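Adhesion and penetration protein autotransporter (Haemophilus influenzae, PDB 3SYJ) probably acts as a serine protease and, at the bacterial cell surface, promotes adherence to and invasion of host cells as well as bacterial aggregation. Local coordinates at residues A[557-562]-A[580-585]; A[632-637]-A[656-661]; A[487-492]-A[510-515]; A[537-542]-A[568-573]; A[649-654]-A[704-709]. One frame throughout, in Å; residues are numbered along the deposited sequence.

Contact 1: residues A[557-562]-A[580-585]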
# COMPACT_ATOMS: atom_id res chain seq x y z
N LEU A 557 5.26 17.14 28.07
CA LEU A 557 4.64 16.92 29.37
C LEU A 557 5.03 15.55 29.93
O LEU A 557 4.87 14.54 29.25
CB LEU A 557 3.12 17.02 29.24
CG LEU A 557 2.33 16.63 30.48
CD1 LEU A 557 2.55 17.65 31.60
CD2 LEU A 557 0.86 16.48 30.13
N ILE A 558 5.54 15.54 31.15
CA ILE A 558 5.94 14.28 31.78
C ILE A 558 5.18 14.07 33.08
O ILE A 558 5.24 14.90 33.98
CB ILE A 558 7.45 14.26 32.11
CG1 ILE A 558 8.30 14.43 30.86
CG2 ILE A 558 7.81 12.95 32.79
CD1 ILE A 558 8.50 15.86 30.45
N TYR A 559 4.46 12.95 33.17
CA TYR A 559 3.84 12.55 34.42
C TYR A 559 4.68 11.45 35.07
O TYR A 559 4.81 10.35 34.53
CB TYR A 559 2.40 12.08 34.20
CG TYR A 559 1.71 11.61 35.46
CD1 TYR A 559 1.72 12.39 36.61
CD2 TYR A 559 1.05 10.39 35.51
CE1 TYR A 559 1.10 11.98 37.77
CE2 TYR A 559 0.42 9.97 36.67
CZ TYR A 559 0.45 10.77 37.80
OH TYR A 559 -0.17 10.36 38.96
N LYS A 560 5.25 11.76 36.23
CA LYS A 560 6.20 10.86 36.88
C LYS A 560 5.98 10.84 38.38
O LYS A 560 6.75 11.44 39.14
CB LYS A 560 7.64 11.29 36.55
CG LYS A 560 8.72 10.49 37.27
CD LYS A 560 10.07 10.56 36.57
CE LYS A 560 10.67 11.97 36.60
NZ LYS A 560 11.97 12.06 35.85
N PRO A 561 4.91 10.17 38.83
CA PRO A 561 4.60 10.05 40.26
C PRO A 561 5.56 9.07 40.91
O PRO A 561 6.27 8.38 40.18
CB PRO A 561 3.19 9.47 40.24
CG PRO A 561 3.15 8.68 38.97
CD PRO A 561 3.85 9.58 38.00
N THR A 562 5.58 9.00 42.24
CA THR A 562 6.49 8.09 42.94
C THR A 562 5.91 6.69 43.09
O THR A 562 6.64 5.71 43.14
CB THR A 562 6.81 8.59 44.36
OG1 THR A 562 5.59 8.72 45.11
CG2 THR A 562 7.54 9.94 44.32
N ILE A 580 3.71 13.52 25.33
CA ILE A 580 3.28 13.28 26.70
C ILE A 580 3.87 11.94 27.11
O ILE A 580 3.68 10.92 26.43
CB ILE A 580 1.74 13.24 26.83
CG1 ILE A 580 1.13 14.60 26.48
CG2 ILE A 580 1.33 12.84 28.24
CD1 ILE A 580 -0.38 14.62 26.52
N THR A 581 4.59 11.95 28.23
CA THR A 581 5.26 10.76 28.76
C THR A 581 4.74 10.37 30.14
O THR A 581 4.64 11.21 31.04
CB THR A 581 6.78 11.01 28.86
OG1 THR A 581 7.30 11.28 27.56
CG2 THR A 581 7.49 9.79 29.47
N GLN A 582 4.42 9.09 30.31
CA GLN A 582 4.01 8.59 31.61
C GLN A 582 4.96 7.48 32.09
O GLN A 582 5.20 6.51 31.37
CB GLN A 582 2.57 8.09 31.57
CG GLN A 582 2.08 7.56 32.89
CD GLN A 582 0.67 7.00 32.80
OE1 GLN A 582 0.08 6.96 31.72
NE2 GLN A 582 0.13 6.57 33.93
N THR A 583 5.48 7.62 33.29
CA THR A 583 6.42 6.64 33.81
C THR A 583 5.79 5.71 34.84
O THR A 583 6.33 4.65 35.14
CB THR A 583 7.64 7.31 34.46
OG1 THR A 583 7.21 8.06 35.61
CG2 THR A 583 8.32 8.25 33.48
N LYS A 584 4.63 6.10 35.37
CA LYS A 584 4.01 5.35 36.44
C LYS A 584 2.64 5.94 36.78
O LYS A 584 2.24 6.95 36.22
CB LYS A 584 4.90 5.37 37.68
CG LYS A 584 4.59 4.31 38.72
CD LYS A 584 5.50 4.44 39.92
CE LYS A 584 6.95 4.30 39.50
NZ LYS A 584 7.85 4.10 40.67
N GLY A 585 1.93 5.30 37.70
CA GLY A 585 0.68 5.84 38.19
C GLY A 585 -0.44 5.74 37.18
O GLY A 585 -0.37 4.93 36.26
O HOH W 1 7.05 13.89 26.91
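Y559 turns its CG away from its own backbone nitrogen (chi1 178°), and Q582 takes the same turn, which lays the two side chains side by side on one face of neighbouring parallel strands. Ring atom CD2 of Y559 meets CG of Q582 at 4.0 Å, at the edge of the ring, with the amide plane tilted 48° from it. P561 sits with CD over the centre of one ring face, and its CG presses on the backbone O of K584 at 3.4 Å. Further back, L557 and I580 lie side by side, CD2 of L557 4.1 Å from CG1 of I580. Backbone bonds stitch the strands: T581 N to L557 O, Y559 N to T581 O and T583 N to Y559 O. A water donates to L557 O and also bonds T581 OG1. Past the strand ends T583 OG1 nestles against CA of K560 at 3.2 Å and makes a weak bond to Y559 O. A bend in the K584 chain (chi3 -59°) turns NZ toward T562 O, which it meets at 3.2 Å from above the carbonyl plane. This is one rung-to-rung step of a right-handed beta-helix. The NE2 end of the buried Q582 amide is gripped twice, donating to K584 O at 3.1 Å and also bonding S638 O, which should fix the rotation of the amide within an otherwise largely apolar face.

Contact 2: residues A[632-637]-A[656-661]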
# COMPACT_ATOMS: atom_id res chain seq x y z
N PHE A 632 2.41 9.84 22.46
CA PHE A 632 2.11 9.44 23.82
C PHE A 632 3.03 8.27 24.15
O PHE A 632 2.86 7.17 23.63
CB PHE A 632 0.65 9.01 23.97
CG PHE A 632 -0.33 10.06 23.52
CD1 PHE A 632 -0.78 11.03 24.41
CD2 PHE A 632 -0.80 10.07 22.22
CE1 PHE A 632 -1.68 11.99 24.00
CE2 PHE A 632 -1.70 11.02 21.80
CZ PHE A 632 -2.15 11.99 22.69
N GLN A 633 4.01 8.51 25.01
CA GLN A 633 4.91 7.45 25.42
C GLN A 633 4.54 7.00 26.81
O GLN A 633 4.89 7.64 27.80
CB GLN A 633 6.36 7.95 25.38
CG GLN A 633 6.64 8.86 24.20
CD GLN A 633 8.11 9.08 23.95
OE1 GLN A 633 8.96 8.43 24.56
NE2 GLN A 633 8.43 10.01 23.05
N ILE A 634 3.80 5.91 26.89
CA ILE A 634 3.42 5.34 28.17
C ILE A 634 4.48 4.30 28.51
O ILE A 634 4.37 3.15 28.10
CB ILE A 634 2.02 4.72 28.10
CG1 ILE A 634 1.06 5.63 27.33
CG2 ILE A 634 1.48 4.43 29.50
CD1 ILE A 634 1.05 7.08 27.82
N LYS A 635 5.51 4.73 29.22
CA LYS A 635 6.66 3.88 29.54
C LYS A 635 6.42 3.04 30.79
O LYS A 635 7.23 2.19 31.15
CB LYS A 635 7.91 4.73 29.75
CG LYS A 635 8.31 5.57 28.54
CD LYS A 635 9.61 6.30 28.82
CE LYS A 635 10.09 7.08 27.61
NZ LYS A 635 11.34 7.83 27.93
N GLY A 636 5.30 3.30 31.47
CA GLY A 636 4.98 2.57 32.68
C GLY A 636 3.69 3.10 33.24
O GLY A 636 3.26 4.20 32.88
N GLY A 637 3.07 2.33 34.12
CA GLY A 637 1.78 2.70 34.67
C GLY A 637 0.62 2.46 33.72
O GLY A 637 0.65 1.55 32.89
N ASN A 656 7.41 -1.65 28.31
CA ASN A 656 7.56 -2.36 29.58
C ASN A 656 6.27 -3.07 29.97
O ASN A 656 5.70 -3.79 29.16
CB ASN A 656 8.02 -1.40 30.67
CG ASN A 656 9.29 -0.67 30.30
OD1 ASN A 656 10.29 -1.30 29.93
ND2 ASN A 656 9.27 0.65 30.40
N ASN A 657 5.82 -2.87 31.20
CA ASN A 657 4.56 -3.44 31.67
C ASN A 657 3.46 -2.40 31.71
O ASN A 657 2.53 -2.51 32.50
CB ASN A 657 4.73 -4.05 33.06
CG ASN A 657 5.77 -5.15 33.09
OD1 ASN A 657 5.71 -6.10 32.31
ND2 ASN A 657 6.74 -5.02 33.99
N ALA A 658 3.56 -1.39 30.86
CA ALA A 658 2.59 -0.30 30.85
C ALA A 658 1.26 -0.74 30.25
O ALA A 658 1.15 -1.82 29.68
CB ALA A 658 3.15 0.89 30.09
N ASN A 659 0.25 0.11 30.37
CA ASN A 659 -1.04 -0.18 29.77
C ASN A 659 -1.74 1.08 29.27
O ASN A 659 -1.57 2.16 29.83
CB ASN A 659 -1.93 -0.92 30.77
CG ASN A 659 -3.17 -1.48 30.12
OD1 ASN A 659 -4.02 -0.74 29.61
ND2 ASN A 659 -3.30 -2.81 30.12
N ALA A 660 -2.52 0.94 28.20
CA ALA A 660 -3.33 2.04 27.67
C ALA A 660 -4.72 1.53 27.30
O ALA A 660 -4.85 0.54 26.59
CB ALA A 660 -2.67 2.66 26.46
N THR A 661 -5.75 2.22 27.79
CA THR A 661 -7.13 1.80 27.57
C THR A 661 -7.97 2.94 27.00
O THR A 661 -7.89 4.07 27.48
CB THR A 661 -7.76 1.32 28.88
OG1 THR A 661 -6.96 0.28 29.44
CG2 THR A 661 -9.19 0.82 28.65
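N656 and K635 are joined by a side-chain hydrogen bond, ND2 of N656 to O of K635 at 2.7 Å, nearly straight (168° at the hydrogen). K635 O lies in the plane of the amide, and ND2 approaches in the plane of the carbonyl. CG of N656 is set beside its own backbone nitrogen (chi1 -56°), which carries ND2 toward the other segment. A backbone bond runs from N659 N to G637 O at 2.9 Å, while CA of A658 brushes the same G637 oxygen at 3.4 Å. Both segments lie at corners of successive coils of the right-handed parallel beta-helix: 632-637 leaves strand 631-634 for strand 638-641, and 656-661 enters strand 659-662. The apolar contact is between I634 and A658, whose CG2 and CB methyls touch at 4.0 Å; the same CG2 branch of I634 passes 3.8 Å from N659 O. Separately, the A658 methyl lies close against polar backbone atoms of the neighbouring coil, its CB 3.2 Å from I634 O and 3.5 Å from G636 N, and its small size suits that close fit. On the next coil, D711 takes up the N656 backbone nitrogen through OD2, and N712 makes a weak bond to the N657 side chain.

Contact 3: residues A[487-492]-A[510-515]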
# COMPACT_ATOMS: atom_id res chain seq x y z
N LEU A 487 9.87 23.38 34.14
CA LEU A 487 9.37 23.43 35.51
C LEU A 487 8.94 22.05 35.95
O LEU A 487 8.55 21.22 35.13
CB LEU A 487 8.17 24.37 35.60
CG LEU A 487 8.36 25.84 35.24
CD1 LEU A 487 7.02 26.54 35.17
CD2 LEU A 487 9.28 26.50 36.27
N THR A 488 9.03 21.80 37.25
CA THR A 488 8.42 20.63 37.85
C THR A 488 7.37 21.09 38.84
O THR A 488 7.60 22.03 39.60
CB THR A 488 9.45 19.79 38.62
OG1 THR A 488 10.43 19.28 37.71
CG2 THR A 488 8.76 18.62 39.31
N PHE A 489 6.21 20.44 38.81
CA PHE A 489 5.17 20.66 39.82
C PHE A 489 4.91 19.38 40.60
O PHE A 489 5.08 18.27 40.08
CB PHE A 489 3.85 21.05 39.16
CG PHE A 489 3.86 22.40 38.49
CD1 PHE A 489 3.33 23.50 39.14
CD2 PHE A 489 4.33 22.55 37.20
CE1 PHE A 489 3.31 24.74 38.52
CE2 PHE A 489 4.31 23.79 36.58
CZ PHE A 489 3.80 24.88 37.24
N LYS A 490 4.49 19.52 41.85
CA LYS A 490 3.90 18.40 42.58
C LYS A 490 2.45 18.30 42.15
O LYS A 490 2.03 17.30 41.56
CB LYS A 490 4.03 18.61 44.08
CG LYS A 490 5.47 18.61 44.55
CD LYS A 490 5.59 19.08 45.99
CE LYS A 490 7.04 19.34 46.36
NZ LYS A 490 7.15 20.31 47.48
N ARG A 491 1.68 19.35 42.42
CA ARG A 491 0.39 19.54 41.77
C ARG A 491 0.29 20.97 41.24
O ARG A 491 0.88 21.90 41.80
CB ARG A 491 -0.78 19.24 42.72
CG ARG A 491 -0.76 20.02 44.02
CD ARG A 491 -1.97 19.67 44.90
NE ARG A 491 -3.09 20.55 44.60
CZ ARG A 491 -3.35 21.67 45.26
NH1 ARG A 491 -2.61 22.04 46.30
NH2 ARG A 491 -4.38 22.41 44.89
N ILE A 492 -0.44 21.15 40.14
CA ILE A 492 -0.68 22.49 39.63
C ILE A 492 -1.97 23.03 40.23
O ILE A 492 -3.01 22.39 40.13
CB ILE A 492 -0.76 22.51 38.08
CG1 ILE A 492 0.47 21.83 37.47
CG2 ILE A 492 -0.87 23.94 37.56
CD1 ILE A 492 0.33 21.58 35.98
N ALA A 510 10.46 23.29 25.80
CA ALA A 510 10.19 23.41 27.23
C ALA A 510 9.58 22.12 27.76
O ALA A 510 8.93 21.38 27.02
CB ALA A 510 9.27 24.60 27.50
N ASN A 511 9.81 21.83 29.03
CA ASN A 511 9.19 20.66 29.65
C ASN A 511 8.44 21.01 30.92
O ASN A 511 8.92 21.81 31.72
CB ASN A 511 10.24 19.59 29.95
CG ASN A 511 11.06 19.21 28.74
OD1 ASN A 511 10.51 18.94 27.66
ND2 ASN A 511 12.37 19.17 28.90
N VAL A 512 7.26 20.43 31.10
CA VAL A 512 6.59 20.47 32.39
C VAL A 512 6.52 19.06 32.95
O VAL A 512 6.01 18.15 32.30
CB VAL A 512 5.14 21.02 32.29
CG1 VAL A 512 4.55 21.23 33.68
CG2 VAL A 512 5.11 22.32 31.52
N THR A 513 7.06 18.88 34.14
CA THR A 513 6.96 17.60 34.82
C THR A 513 5.98 17.71 35.98
O THR A 513 6.00 18.67 36.73
CB THR A 513 8.36 17.13 35.30
OG1 THR A 513 9.26 17.09 34.19
CG2 THR A 513 8.29 15.74 35.95
N ILE A 514 5.09 16.72 36.10
CA ILE A 514 4.17 16.64 37.22
C ILE A 514 4.47 15.37 38.00
O ILE A 514 4.46 14.27 37.44
CB ILE A 514 2.71 16.65 36.74
CG1 ILE A 514 2.39 17.98 36.06
CG2 ILE A 514 1.76 16.42 37.91
CD1 ILE A 514 1.08 17.99 35.31
N THR A 515 4.77 15.52 39.29
CA THR A 515 5.18 14.38 40.12
C THR A 515 4.12 13.91 41.12
O THR A 515 4.27 12.86 41.75
CB THR A 515 6.47 14.70 40.90
OG1 THR A 515 6.26 15.84 41.75
CG2 THR A 515 7.61 15.01 39.93
O HOH W 2 10.20 19.43 33.58
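F489 and V512 meet on the buried face of this parallel pair, CD2 of the F489 ring lying 3.8 Å from the CG1 methyl of V512. CG of F489, held beside its own backbone nitrogen (chi1 -68°), turns the edge of the ring to that methyl. I492 closes over the ring with CG1 above one face, offset toward the rim. The same isoleucine then crosses I514 at about a right angle, the two CD1 methyls 3.7 Å apart, to finish a close apolar cluster. The other face is polar and wetter. T488 and T513 stand side by side there, OG1 of T488 3.8 Å from CB of T513. A water donates to L487 O and also bonds T513 OG1. The methyl of T515 meets that of T488, CG2 to CG2 3.8 Å, whereas the long chain of K490 runs out to a salt bridge with D469. Between the faces four backbone bonds hold the pair, of which F489 N to T513 O is the shortest at 2.7 Å. As a rung of the beta-helix, strand 510-514 passes the ladder on to strand 555-559 through its backbone, while I492 and V512 rest on I501 of strand 499-502, and I514 leans on I537 of strand 536-539.

Contact 4: residues A[537-542]-A[568-573]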
# COMPACT_ATOMS: atom_id res chain seq x y z
N ILE A 537 -4.73 14.07 41.62
CA ILE A 537 -4.63 15.49 41.33
C ILE A 537 -5.19 15.70 39.94
O ILE A 537 -5.33 14.75 39.18
CB ILE A 537 -3.18 16.00 41.38
CG1 ILE A 537 -2.32 15.33 40.30
CG2 ILE A 537 -2.59 15.77 42.76
CD1 ILE A 537 -0.84 15.72 40.35
N ALA A 538 -5.53 16.93 39.62
CA ALA A 538 -6.20 17.19 38.35
C ALA A 538 -5.76 18.51 37.76
O ALA A 538 -5.35 19.42 38.47
CB ALA A 538 -7.71 17.16 38.54
N TYR A 539 -5.87 18.61 36.44
CA TYR A 539 -5.58 19.85 35.75
C TYR A 539 -6.73 20.12 34.79
O TYR A 539 -6.94 19.37 33.84
CB TYR A 539 -4.25 19.74 35.00
CG TYR A 539 -3.87 20.99 34.23
CD1 TYR A 539 -3.54 22.16 34.90
CD2 TYR A 539 -3.83 20.99 32.83
CE1 TYR A 539 -3.18 23.30 34.20
CE2 TYR A 539 -3.48 22.13 32.13
CZ TYR A 539 -3.16 23.28 32.82
OH TYR A 539 -2.80 24.44 32.15
N ASN A 540 -7.47 21.20 35.04
CA ASN A 540 -8.64 21.53 34.24
C ASN A 540 -8.32 22.29 32.95
O ASN A 540 -9.22 22.54 32.13
CB ASN A 540 -9.61 22.37 35.07
CG ASN A 540 -10.24 21.59 36.19
OD1 ASN A 540 -9.59 20.76 36.84
ND2 ASN A 540 -11.53 21.85 36.44
N GLY A 541 -7.06 22.66 32.77
CA GLY A 541 -6.68 23.58 31.71
C GLY A 541 -6.04 22.98 30.47
O GLY A 541 -6.25 21.81 30.14
N TRP A 542 -5.25 23.81 29.78
CA TRP A 542 -4.61 23.45 28.53
C TRP A 542 -3.08 23.32 28.64
O TRP A 542 -2.44 24.06 29.39
CB TRP A 542 -4.94 24.48 27.44
CG TRP A 542 -6.27 24.25 26.81
CD1 TRP A 542 -7.47 24.73 27.25
CD2 TRP A 542 -6.54 23.47 25.64
NE1 TRP A 542 -8.47 24.29 26.42
CE2 TRP A 542 -7.93 23.52 25.43
CE3 TRP A 542 -5.75 22.74 24.76
CZ2 TRP A 542 -8.55 22.86 24.36
CZ3 TRP A 542 -6.36 22.08 23.70
CH2 TRP A 542 -7.75 22.15 23.51
N LEU A 568 -3.44 11.31 37.76
CA LEU A 568 -3.48 12.65 37.19
C LEU A 568 -4.66 12.73 36.23
O LEU A 568 -4.73 11.98 35.26
CB LEU A 568 -2.17 12.97 36.46
CG LEU A 568 -2.09 14.28 35.67
CD1 LEU A 568 -2.49 15.49 36.51
CD2 LEU A 568 -0.68 14.48 35.09
N LEU A 569 -5.58 13.64 36.51
CA LEU A 569 -6.73 13.82 35.64
C LEU A 569 -6.52 15.05 34.77
O LEU A 569 -6.28 16.15 35.27
CB LEU A 569 -8.01 13.96 36.47
CG LEU A 569 -9.25 14.51 35.75
CD1 LEU A 569 -9.66 13.60 34.60
CD2 LEU A 569 -10.41 14.71 36.72
N LEU A 570 -6.61 14.86 33.46
CA LEU A 570 -6.61 15.98 32.52
C LEU A 570 -8.00 16.10 31.91
O LEU A 570 -8.43 15.22 31.16
CB LEU A 570 -5.55 15.77 31.44
CG LEU A 570 -4.14 15.51 31.99
CD1 LEU A 570 -3.19 15.09 30.89
CD2 LEU A 570 -3.63 16.74 32.71
N SER A 571 -8.70 17.18 32.22
CA SER A 571 -10.08 17.30 31.77
C SER A 571 -10.27 18.49 30.85
O SER A 571 -11.39 18.82 30.48
CB SER A 571 -11.03 17.42 32.97
OG SER A 571 -10.81 18.65 33.65
N GLY A 572 -9.17 19.14 30.48
CA GLY A 572 -9.23 20.31 29.63
C GLY A 572 -8.81 20.01 28.21
O GLY A 572 -9.61 19.58 27.38
N GLY A 573 -7.53 20.22 27.91
CA GLY A 573 -7.04 19.92 26.58
C GLY A 573 -5.54 20.00 26.43
O GLY A 573 -4.85 20.63 27.25
O HOH W 3 -6.29 19.09 31.24
O HOH W 4 -11.64 21.19 32.39
O HOH W 5 -10.67 18.30 36.07
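W542 lays its indole flat over G573, and its atoms pass in turn over O, C and CA of the glycine. CB of W542 begins 3.9 Å from G573 O, and CG, set beside the backbone nitrogen of W542 (chi1 -81°), keeps to that oxygen. At CD2 the ring starts to cover the carbonyl carbon as well, and CE3 comes closest, 3.2 Å from G573 C. Farther out, CZ3 spans C and CA, while CE2, CZ2 and CH2 lie nearest CA. CA itself stands 3.5 Å from the centroid of the six-membered ring and only 8° off its normal, a CH-pi contact over the face. With no side chain on G573, the indole can settle directly onto the backbone. G573 N bonds G541 O at 3.0 Å, from above the carbonyl plane. Y539 braces the same turn from within: G541 N lies over the centre of its ring, its OH donates to W542 O at 2.8 Å, and its CB touches CD2 of L570 at 3.8 Å. In the strands proper, 537-539 and 568-570 pair in parallel as successive rungs of the beta-helix, with CB of A538 3.8 Å from CB of L569. OD1 of N540 accepts a bond from NH2 of R675, and one water donates to N540 O while bonding S571 OG. Y539 O and G541 O each accept a backbone N-H, from S571 and G573, and a second water, which also accepts from G572 N and thus reinforces the ladder at the turn.

Contact 5: residues A[649-654]-A[704-709]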
# COMPACT_ATOMS: atom_id res chain seq x y z
N GLU A 649 -5.55 12.74 19.34
CA GLU A 649 -4.69 12.65 18.17
C GLU A 649 -3.21 12.56 18.53
O GLU A 649 -2.72 13.32 19.37
CB GLU A 649 -4.92 13.84 17.23
CG GLU A 649 -4.10 13.77 15.95
CD GLU A 649 -4.24 15.00 15.07
OE1 GLU A 649 -5.29 15.68 15.13
OE2 GLU A 649 -3.30 15.29 14.31
N GLY A 650 -2.50 11.65 17.87
CA GLY A 650 -1.09 11.43 18.13
C GLY A 650 -0.78 9.94 18.13
O GLY A 650 -1.70 9.12 18.20
N ASN A 651 0.50 9.59 18.07
CA ASN A 651 0.89 8.19 18.01
C ASN A 651 1.26 7.66 19.39
O ASN A 651 1.85 8.37 20.19
CB ASN A 651 2.05 7.99 17.03
CG ASN A 651 1.67 8.35 15.60
OD1 ASN A 651 0.57 8.04 15.13
ND2 ASN A 651 2.58 9.01 14.90
N TRP A 652 0.90 6.41 19.65
CA TRP A 652 1.06 5.83 20.98
C TRP A 652 2.19 4.81 21.00
O TRP A 652 2.30 3.98 20.10
CB TRP A 652 -0.25 5.17 21.44
CG TRP A 652 -1.32 6.17 21.81
CD1 TRP A 652 -2.10 6.90 20.94
CD2 TRP A 652 -1.72 6.55 23.13
NE1 TRP A 652 -2.95 7.71 21.65
CE2 TRP A 652 -2.74 7.51 22.99
CE3 TRP A 652 -1.32 6.17 24.41
CZ2 TRP A 652 -3.36 8.11 24.09
CZ3 TRP A 652 -1.93 6.76 25.51
CH2 TRP A 652 -2.94 7.72 25.34
N THR A 653 3.03 4.89 22.02
CA THR A 653 4.01 3.86 22.30
C THR A 653 3.90 3.40 23.75
O THR A 653 4.18 4.15 24.68
CB THR A 653 5.45 4.34 22.03
OG1 THR A 653 5.57 4.72 20.66
CG2 THR A 653 6.44 3.22 22.34
N VAL A 654 3.47 2.16 23.93
CA VAL A 654 3.30 1.60 25.26
C VAL A 654 4.34 0.49 25.44
O VAL A 654 4.41 -0.43 24.63
CB VAL A 654 1.89 1.03 25.44
CG1 VAL A 654 1.61 0.70 26.89
CG2 VAL A 654 0.86 2.02 24.91
N ASN A 704 -6.94 9.14 16.80
CA ASN A 704 -6.31 9.48 15.53
C ASN A 704 -4.79 9.36 15.55
O ASN A 704 -4.06 10.35 15.70
CB ASN A 704 -6.76 10.87 15.07
CG ASN A 704 -8.26 10.94 14.80
OD1 ASN A 704 -8.87 9.95 14.41
ND2 ASN A 704 -8.85 12.11 15.03
N GLY A 705 -4.32 8.12 15.41
CA GLY A 705 -2.90 7.83 15.46
C GLY A 705 -2.70 6.33 15.38
O GLY A 705 -3.65 5.58 15.19
N SER A 706 -1.46 5.90 15.54
CA SER A 706 -1.17 4.48 15.50
C SER A 706 -0.74 4.04 16.88
O SER A 706 -0.46 4.88 17.74
CB SER A 706 -0.04 4.20 14.52
OG SER A 706 1.08 5.00 14.85
N ILE A 707 -0.71 2.74 17.10
CA ILE A 707 -0.34 2.21 18.40
C ILE A 707 0.79 1.20 18.29
O ILE A 707 0.72 0.25 17.52
CB ILE A 707 -1.54 1.57 19.11
CG1 ILE A 707 -2.70 2.56 19.21
CG2 ILE A 707 -1.14 1.06 20.50
CD1 ILE A 707 -3.91 2.02 19.93
N ASN A 708 1.85 1.42 19.06
CA ASN A 708 2.92 0.46 19.14
C ASN A 708 3.06 -0.08 20.54
O ASN A 708 3.21 0.68 21.49
CB ASN A 708 4.24 1.09 18.70
CG ASN A 708 4.35 1.20 17.21
OD1 ASN A 708 5.33 0.75 16.62
ND2 ASN A 708 3.34 1.78 16.58
N LEU A 709 2.98 -1.40 20.66
CA LEU A 709 3.18 -2.08 21.92
C LEU A 709 4.48 -2.87 21.88
O LEU A 709 4.75 -3.59 20.92
CB LEU A 709 2.01 -3.01 22.22
CG LEU A 709 0.62 -2.39 22.16
CD1 LEU A 709 -0.42 -3.43 22.55
CD2 LEU A 709 0.55 -1.20 23.09
O HOH W 6 -7.98 14.73 15.84
O HOH W 7 -1.54 10.45 14.27
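W652, N704 and V654 give up the most surface, and each marks a different part of the joint. W652 carries the middle: its backbone N bonds S706 O and its O receives N708 N, each at 2.8 Å. CB of W652 touches CG1 of I707, and S706 O lies at the edge of the indole, near its plane. The ring itself swings off to stack on F632 and to meet F662 edge-to-face. N704 holds the start. Its O takes the G650 N-H from above the carbonyl plane at 3.0 Å, and CG of E649 rests on that oxygen at 3.4 Å. The side chains of E649 and N704 cross at a slant, with carboxylate and amide planes 63° apart, and a water donates to E649 OE1 while accepting from N704 ND2; OD1 of N704 bonds N724. V654 ends the run, lying alongside L709 with its CB 3.5 Å from the CD2 methyl. Between E649 and W652 the chain turns a corner at G650, and N651 fills the gap in the ladder. With CG anti to the carbonyl carbon (chi1 -63°), its OD1 stands in for a backbone acceptor, receiving S706 N at 3.0 Å and, weakly, S706 OG. G705, bare of side chain, lets its CA come 3.3 Å from G650 O. As rungs of the beta-helix, strand 645-654 sits between strands 622-629 and 631-634 of one coil and strand 701-709 of the next, which pairs onward with strands 721-723 and 727-729.

In the fold
From the N terminus, contact 3 comes first and closes a loop of 17 residues before any other opens. Contact 4 opens next at 537-542, and contact 1 opens inside its 25-residue loop but closes beyond it, so the two cross. Farther along, contact 2 and contact 5 cross in the same way; the 49-residue loop of contact 5 also holds the disulfide C673-C684. None of the five nests within another, as expected of a chain winding steadily into coils. Contacts 3, 1, 2 and 5 share strand neighbours running from 510-514 through 631-634 to 701-709, while contact 4 packs beside contacts 3 and 1 through I537 and L568.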